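Local structure of glutathione transferase (Phanerochaete chrysosporium, 4F0C) at residues I136-R139 / Y140-I144; W176-T179 / A180-L184. The protein probably conjugates glutathione to electrophilic compounds, as a Ure2p-type member of the glutathione transferase family, and binds oxidized glutathione disulfide. One frame throughout, in Å; residues are numbered along the deposited sequence.

Both contacts are short runs of one helix, side chain to side chain along its turns, in the all-helical C-terminal part of a glutathione transferase fold. Both are partly buried. Contact 1, on helix 134-155, faces the subunit interface, with K142 exposed; contact 2, on helix 174-184, lies deeper in the chain, though N182 and L183 are exposed. The helices meet where I144 packs on A180 and L184, and where Q141 NE2 probably bonds L184 O at 2.9 Å. Contact 1 holds a disulfide carboxylate by charge, contact 2 meets the disulfide with an indole. R139 and W176 of one chain touch different disulfide molecules, each at the corresponding glutathione half.

Contact 1: I136-R139 / Y140-I144; sequences IAER and YQKEI. With GDS (oxidized glutathione disulfide), chain B; SO4 (sulfate ion), chain E.
On helix 134-155, at a ligand site shared across the dimer interface, R139 lies over the ring of Y140, and its guanidinium reaches the glutathione disulfide in the second subunit's site. The CG methylene sits over the middle of one ring face, 3.9 Å from the Y140 centroid and 5° off its normal, a CH-pi contact. With CG anti to the backbone N (chi1 153°) and the chain extended as far as NE, the arginine passes above the phenol; its guanidinium then stands 76° to the ring, and NE gives a weak hydrogen bond to Y140 OH at 3.3 Å. Arginine suits the place because it presents two further nitrogens together. NH1 bonds GDS OE7 at 2.9 Å while NH2 bonds OE8 at 2.8 Å, so the gamma-glutamyl alpha-carboxylate is gripped by two hydrogen bonds. NH1 also donates to SO4 O2 at 2.8 Å, the sulfate, probably from the crystallisation liquor, lying at the guanidinium edge. Q119 of the second subunit bonds both NH2 and Y140 OH, which further limits rotation of the pair. One turn apart on the polar flank, E138 OE2 and K142 NZ make a long salt bridge of 3.9 Å; Y188 is the carboxylate's closer partner. Beneath, A137 and Y140 pack on helix 96-126 of the same chain, while I136, R139 and Y140 meet the second subunit through its I136 and F123.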
loop_
_atom_site.group_PDB
_atom_site.type_symbol
_atom_site.label_atom_id
_atom_site.label_comp_id
_atom_site.label_asym_id
_atom_site.label_seq_id
_atom_site.Cartn_x
_atom_site.Cartn_y
_atom_site.Cartn_z
ATOM N N ILE A 136 -21.013 -0.634 10.184
ATOM C CA ILE A 136 -20.035 -0.942 9.149
ATOM C C ILE A 136 -18.658 -0.599 9.681
ATOM O O ILE A 136 -17.694 -1.315 9.418
ATOM C CB ILE A 136 -20.313 -0.165 7.832
ATOM C CG1 ILE A 136 -21.589 -0.696 7.164
ATOM C CG2 ILE A 136 -19.128 -0.246 6.879
ATOM C CD1 ILE A 136 -21.499 -2.170 6.742
ATOM N N ALA A 137 -18.563 0.483 10.448
ATOM C CA ALA A 137 -17.270 0.868 11.041
ATOM C C ALA A 137 -16.677 -0.231 11.911
ATOM O O ALA A 137 -15.456 -0.376 11.974
ATOM C CB ALA A 137 -17.387 2.167 11.856
ATOM N N GLU A 138 -17.527 -1.000 12.583
ATOM C CA GLU A 138 -17.011 -2.043 13.475
ATOM C C GLU A 138 -16.119 -3.053 12.753
ATOM O O GLU A 138 -15.160 -3.548 13.326
ATOM C CB GLU A 138 -18.126 -2.773 14.233
ATOM C CG GLU A 138 -17.548 -3.788 15.190
ATOM C CD GLU A 138 -18.533 -4.227 16.240
ATOM O OE1 GLU A 138 -19.710 -3.835 16.147
ATOM O OE2 GLU A 138 -18.117 -4.954 17.157
ATOM N N ARG A 139 -16.443 -3.369 11.500
ATOM C CA ARG A 139 -15.587 -4.243 10.700
ATOM C C ARG A 139 -14.159 -3.702 10.650
ATOM O O ARG A 139 -13.181 -4.457 10.776
ATOM C CB ARG A 139 -16.169 -4.397 9.272
ATOM C CG ARG A 139 -15.116 -4.711 8.168
ATOM C CD ARG A 139 -15.795 -5.024 6.794
ATOM N NE ARG A 139 -14.823 -5.160 5.707
ATOM C CZ ARG A 139 -14.105 -6.256 5.446
ATOM N NH1 ARG A 139 -14.245 -7.349 6.178
ATOM N NH2 ARG A 139 -13.228 -6.262 4.445
ATOM N N TYR A 140 -14.030 -2.393 10.470
ATOM C CA TYR A 140 -12.702 -1.777 10.353
ATOM C C TYR A 140 -12.051 -1.508 11.707
ATOM O O TYR A 140 -10.836 -1.538 11.817
ATOM C CB TYR A 140 -12.785 -0.524 9.472
ATOM C CG TYR A 140 -13.289 -0.922 8.110
ATOM C CD1 TYR A 140 -12.463 -1.620 7.235
ATOM C CD2 TYR A 140 -14.611 -0.676 7.723
ATOM C CE1 TYR A 140 -12.922 -2.031 5.992
ATOM C CE2 TYR A 140 -15.073 -1.087 6.488
ATOM C CZ TYR A 140 -14.219 -1.772 5.627
ATOM O OH TYR A 140 -14.657 -2.192 4.388
ATOM N N GLN A 141 -12.846 -1.253 12.742
ATOM C CA GLN A 141 -12.290 -1.217 14.099
ATOM C C GLN A 141 -11.680 -2.576 14.493
ATOM O O GLN A 141 -10.608 -2.654 15.107
ATOM C CB GLN A 141 -13.379 -0.815 15.093
ATOM C CG GLN A 141 -13.845 0.638 14.912
ATOM C CD GLN A 141 -15.025 0.930 15.781
ATOM O OE1 GLN A 141 -16.087 0.318 15.614
ATOM N NE2 GLN A 141 -14.841 1.823 16.763
ATOM N N LYS A 142 -12.366 -3.656 14.144
ATOM C CA LYS A 142 -11.800 -4.986 14.389
ATOM C C LYS A 142 -10.485 -5.182 13.619
ATOM O O LYS A 142 -9.541 -5.799 14.134
ATOM C CB LYS A 142 -12.813 -6.073 14.010
ATOM C CG LYS A 142 -13.902 -6.274 15.063
ATOM C CD LYS A 142 -15.049 -7.145 14.524
ATOM C CE LYS A 142 -15.998 -7.557 15.651
ATOM N NZ LYS A 142 -17.262 -8.100 15.090
ATOM N N GLU A 143 -10.416 -4.659 12.398
ATOM C CA GLU A 143 -9.177 -4.743 11.602
ATOM C C GLU A 143 -8.056 -3.914 12.232
ATOM O O GLU A 143 -6.890 -4.304 12.216
ATOM C CB GLU A 143 -9.401 -4.296 10.134
ATOM C CG GLU A 143 -8.156 -4.462 9.233
ATOM C CD GLU A 143 -7.723 -5.947 9.018
ATOM O OE1 GLU A 143 -8.428 -6.858 9.494
ATOM O OE2 GLU A 143 -6.677 -6.181 8.388
ATOM N N ILE A 144 -8.401 -2.759 12.789
ATOM C CA ILE A 144 -7.401 -2.015 13.562
ATOM C C ILE A 144 -6.796 -2.879 14.677
ATOM O O ILE A 144 -5.585 -2.923 14.829
ATOM C CB ILE A 144 -8.019 -0.717 14.175
ATOM C CG1 ILE A 144 -8.304 0.272 13.038
ATOM C CG2 ILE A 144 -7.111 -0.168 15.254
ATOM C CD1 ILE A 144 -9.167 1.509 13.458
HETATM N N1 GDS B . -1.272 -5.892 0.941
HETATM C CA1 GDS B . -1.246 -7.404 0.912
HETATM C C1 GDS B . -0.426 -7.937 -0.329
HETATM O OE1 GDS B . -0.455 -7.282 -1.414
HETATM O OE2 GDS B . 0.283 -8.966 -0.138
HETATM C CB1 GDS B . -2.691 -8.013 0.859
HETATM C CG1 GDS B . -2.645 -9.559 0.836
HETATM C CD1 GDS B . -4.039 -10.088 0.958
HETATM O O1 GDS B . -5.045 -9.400 1.027
HETATM N N2 GDS B . -4.111 -11.466 0.980
HETATM C CA2 GDS B . -5.401 -12.169 1.125
HETATM C C2 GDS B . -5.392 -13.020 2.371
HETATM O O2 GDS B . -4.390 -13.685 2.653
HETATM C CB2 GDS B . -5.621 -13.164 -0.038
HETATM S SG2 GDS B . -5.977 -12.261 -1.562
HETATM N N3 GDS B . -6.536 -13.074 3.084
HETATM C CA3 GDS B . -6.598 -13.904 4.254
HETATM C C3 GDS B . -7.234 -13.154 5.418
HETATM O OE3 GDS B . -7.576 -13.814 6.424
HETATM O OE4 GDS B . -7.298 -11.917 5.290
HETATM N N4 GDS B . -6.956 -7.527 0.022
HETATM C CA4 GDS B . -6.757 -6.072 -0.037
HETATM C C4 GDS B . -5.468 -5.789 -0.866
HETATM O OE5 GDS B . -5.162 -6.584 -1.791
HETATM O OE6 GDS B . -4.838 -4.762 -0.543
HETATM C C5 GDS B . -8.220 -8.065 0.034
HETATM O O5 GDS B . -9.249 -7.390 -0.011
HETATM C CA5 GDS B . -8.345 -9.582 0.078
HETATM N N5 GDS B . -9.615 -9.982 0.746
HETATM C CB5 GDS B . -8.309 -10.093 -1.366
HETATM S SG5 GDS B . -8.088 -11.913 -1.401
HETATM C CA6 GDS B . -10.258 -10.318 4.814
HETATM C C6 GDS B . -11.371 -9.203 4.953
HETATM O OE7 GDS B . -11.992 -9.114 6.035
HETATM O OE8 GDS B . -11.551 -8.462 3.963
HETATM N N6 GDS B . -9.817 -10.758 6.138
HETATM C CB6 GDS B . -10.868 -11.474 3.966
HETATM C CG6 GDS B . -10.956 -11.136 2.470
HETATM C CD6 GDS B . -9.584 -10.795 1.904
HETATM O O6 GDS B . -8.502 -11.189 2.354
HETATM S S SO4 E . -15.956 -8.662 9.579
HETATM O O1 SO4 E . -15.724 -10.105 9.411
HETATM O O2 SO4 E . -15.994 -8.047 8.256
HETATM O O3 SO4 E . -17.230 -8.406 10.241
HETATM O O4 SO4 E . -14.890 -8.098 10.401
#

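Contact 2: W176-T179 / A180-L184; sequences WNAT and AVNLL. With GDS (oxidized glutathione disulfide), chain C.
At the C-terminal end of helix 174-184, T179 and L184 meet in a wider pi-type turn: L184 N donates to T179 O at 3.2 Å, five residues back, and L183 N adds a weak bond to the same oxygen. The turn brings L184 CD1 to 3.9 Å from T179 CG2. A chi1 of -57° sets OG1 beside the backbone N, bonded to I175 O, and puts CG2 anti to the N, so threonine turns a methyl to the leucine while its hydroxyl is satisfied by its own helix. L184 CD1 also comes near the W176 indole, at its edge, 4.4 Å from CZ3. On the same six-membered ring, CZ2 lies 3.6 Å from GDS CB5, and the indole NE1 bonds N17 OD1. An alanine in place of W176 would probably leave N17 OD1 without this donor and open a gap beside the cysteinyl CB5. The solvent side is looser; N182 and L183 are exposed there, N182 N bonding A178 O at 3.0 Å while L183 N has the weak bond to T179 O. Inward, A180, small enough to fit closely, packs on F117 of helix 96-126 and on I144 and F148 of helix 134-155, while N177 meets helix 198-209.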
loop_
_atom_site.group_PDB
_atom_site.type_symbol
_atom_site.label_atom_id
_atom_site.label_comp_id
_atom_site.label_asym_id
_atom_site.label_seq_id
_atom_site.Cartn_x
_atom_site.Cartn_y
_atom_site.Cartn_z
ATOM N N TRP A 176 -1.266 7.198 11.825
ATOM C CA TRP A 176 -2.511 6.425 11.886
ATOM C C TRP A 176 -2.695 5.716 13.228
ATOM O O TRP A 176 -3.832 5.544 13.691
ATOM C CB TRP A 176 -2.607 5.417 10.745
ATOM C CG TRP A 176 -3.100 6.010 9.443
ATOM C CD1 TRP A 176 -2.361 6.235 8.304
ATOM C CD2 TRP A 176 -4.439 6.448 9.145
ATOM N NE1 TRP A 176 -3.161 6.784 7.335
ATOM C CE2 TRP A 176 -4.440 6.911 7.815
ATOM C CE3 TRP A 176 -5.645 6.463 9.871
ATOM C CZ2 TRP A 176 -5.587 7.410 7.195
ATOM C CZ3 TRP A 176 -6.791 6.960 9.257
ATOM C CH2 TRP A 176 -6.755 7.423 7.934
ATOM N N ASN A 177 -1.604 5.283 13.853
ATOM C CA ASN A 177 -1.751 4.667 15.191
ATOM C C ASN A 177 -2.229 5.673 16.209
ATOM O O ASN A 177 -3.047 5.355 17.077
ATOM C CB ASN A 177 -0.464 3.966 15.667
ATOM C CG ASN A 177 -0.267 2.610 15.001
ATOM O OD1 ASN A 177 -1.225 2.010 14.493
ATOM N ND2 ASN A 177 0.962 2.107 15.019
ATOM N N ALA A 178 -1.740 6.906 16.099
ATOM C CA ALA A 178 -2.152 7.942 17.042
ATOM C C ALA A 178 -3.645 8.229 16.843
ATOM O O ALA A 178 -4.394 8.375 17.800
ATOM C CB ALA A 178 -1.311 9.239 16.840
ATOM N N THR A 179 -4.046 8.338 15.575
ATOM C CA THR A 179 -5.443 8.525 15.194
ATOM C C THR A 179 -6.329 7.375 15.734
ATOM O O THR A 179 -7.414 7.607 16.271
ATOM C CB THR A 179 -5.519 8.563 13.647
ATOM O OG1 THR A 179 -4.663 9.616 13.150
ATOM C CG2 THR A 179 -6.926 8.775 13.184
ATOM N N ALA A 180 -5.856 6.138 15.595
ATOM C CA ALA A 180 -6.627 4.991 16.082
ATOM C C ALA A 180 -6.794 5.021 17.597
ATOM O O ALA A 180 -7.910 4.865 18.138
ATOM C CB ALA A 180 -5.955 3.686 15.648
ATOM N N VAL A 181 -5.681 5.205 18.300
ATOM C CA VAL A 181 -5.705 5.162 19.764
ATOM C C VAL A 181 -6.554 6.290 20.367
ATOM O O VAL A 181 -7.246 6.098 21.370
ATOM C CB VAL A 181 -4.258 5.196 20.330
ATOM C CG1 VAL A 181 -4.252 5.487 21.825
ATOM C CG2 VAL A 181 -3.550 3.864 20.007
ATOM N N ASN A 182 -6.511 7.460 19.740
ATOM C CA ASN A 182 -7.239 8.632 20.242
ATOM C C ASN A 182 -8.647 8.838 19.682
ATOM O O ASN A 182 -9.422 9.669 20.185
ATOM C CB ASN A 182 -6.403 9.892 20.003
ATOM C CG ASN A 182 -5.157 9.918 20.857
ATOM O OD1 ASN A 182 -5.224 9.734 22.069
ATOM N ND2 ASN A 182 -4.009 10.123 20.231
ATOM N N LEU A 183 -8.990 8.107 18.634
ATOM C CA LEU A 183 -10.275 8.339 18.002
ATOM C C LEU A 183 -10.944 7.030 17.580
ATOM O O LEU A 183 -11.993 6.669 18.115
ATOM C CB LEU A 183 -10.131 9.283 16.814
ATOM C CG LEU A 183 -11.426 9.543 16.046
ATOM C CD1 LEU A 183 -12.409 10.339 16.908
ATOM C CD2 LEU A 183 -11.141 10.254 14.726
ATOM N N LEU A 184 -10.300 6.299 16.678
ATOM C CA LEU A 184 -10.957 5.201 15.957
ATOM C C LEU A 184 -11.379 4.021 16.839
ATOM O O LEU A 184 -12.430 3.435 16.607
ATOM C CB LEU A 184 -10.094 4.720 14.782
ATOM C CG LEU A 184 -9.572 5.847 13.876
ATOM C CD1 LEU A 184 -8.637 5.285 12.853
ATOM C CD2 LEU A 184 -10.732 6.570 13.208
HETATM N N1 GDS C . -1.935 5.783 -0.187
HETATM C CA1 GDS C . -1.997 7.294 -0.149
HETATM C C1 GDS C . -0.746 7.897 0.605
HETATM O OE1 GDS C . -0.246 7.258 1.578
HETATM O OE2 GDS C . -0.265 8.967 0.133
HETATM C CB1 GDS C . -3.303 7.809 0.551
HETATM C CG1 GDS C . -3.351 9.355 0.574
HETATM C CD1 GDS C . -4.684 9.790 1.094
HETATM O O1 GDS C . -5.569 9.039 1.470
HETATM N N2 GDS C . -4.848 11.161 1.127
HETATM C CA2 GDS C . -6.110 11.777 1.583
HETATM C C2 GDS C . -6.711 12.608 0.476
HETATM O O2 GDS C . -5.985 13.332 -0.212
HETATM C CB2 GDS C . -5.852 12.774 2.737
HETATM S SG2 GDS C . -5.433 11.873 4.246
HETATM N N3 GDS C . -8.054 12.576 0.349
HETATM C CA3 GDS C . -8.683 13.383 -0.659
HETATM C C3 GDS C . -9.723 12.576 -1.429
HETATM O OE3 GDS C . -10.518 13.198 -2.167
HETATM O OE4 GDS C . -9.642 11.340 -1.305
HETATM N N4 GDS C . -6.708 7.062 3.192
HETATM C CA4 GDS C . -6.409 5.624 3.135
HETATM C C4 GDS C . -4.872 5.437 3.298
HETATM O OE5 GDS C . -4.237 6.264 4.002
HETATM O OE6 GDS C . -4.386 4.448 2.712
HETATM C C5 GDS C . -7.875 7.517 3.753
HETATM O O5 GDS C . -8.732 6.778 4.241
HETATM C CA5 GDS C . -8.105 9.022 3.791
HETATM N N5 GDS C . -9.563 9.329 3.766
HETATM C CB5 GDS C . -7.463 9.556 5.076
HETATM S SG5 GDS C . -7.368 11.387 5.037
HETATM C CA6 GDS C . -11.971 9.561 0.415
HETATM C C6 GDS C . -12.954 8.374 0.769
HETATM O OE7 GDS C . -13.985 8.230 0.076
HETATM O OE8 GDS C . -12.626 7.639 1.725
HETATM N N6 GDS C . -12.195 10.008 -0.959
HETATM C CB6 GDS C . -12.212 10.688 1.463
HETATM C CG6 GDS C . -11.603 10.367 2.837
HETATM C CD6 GDS C . -10.103 10.124 2.727
HETATM O O6 GDS C . -9.363 10.581 1.848
#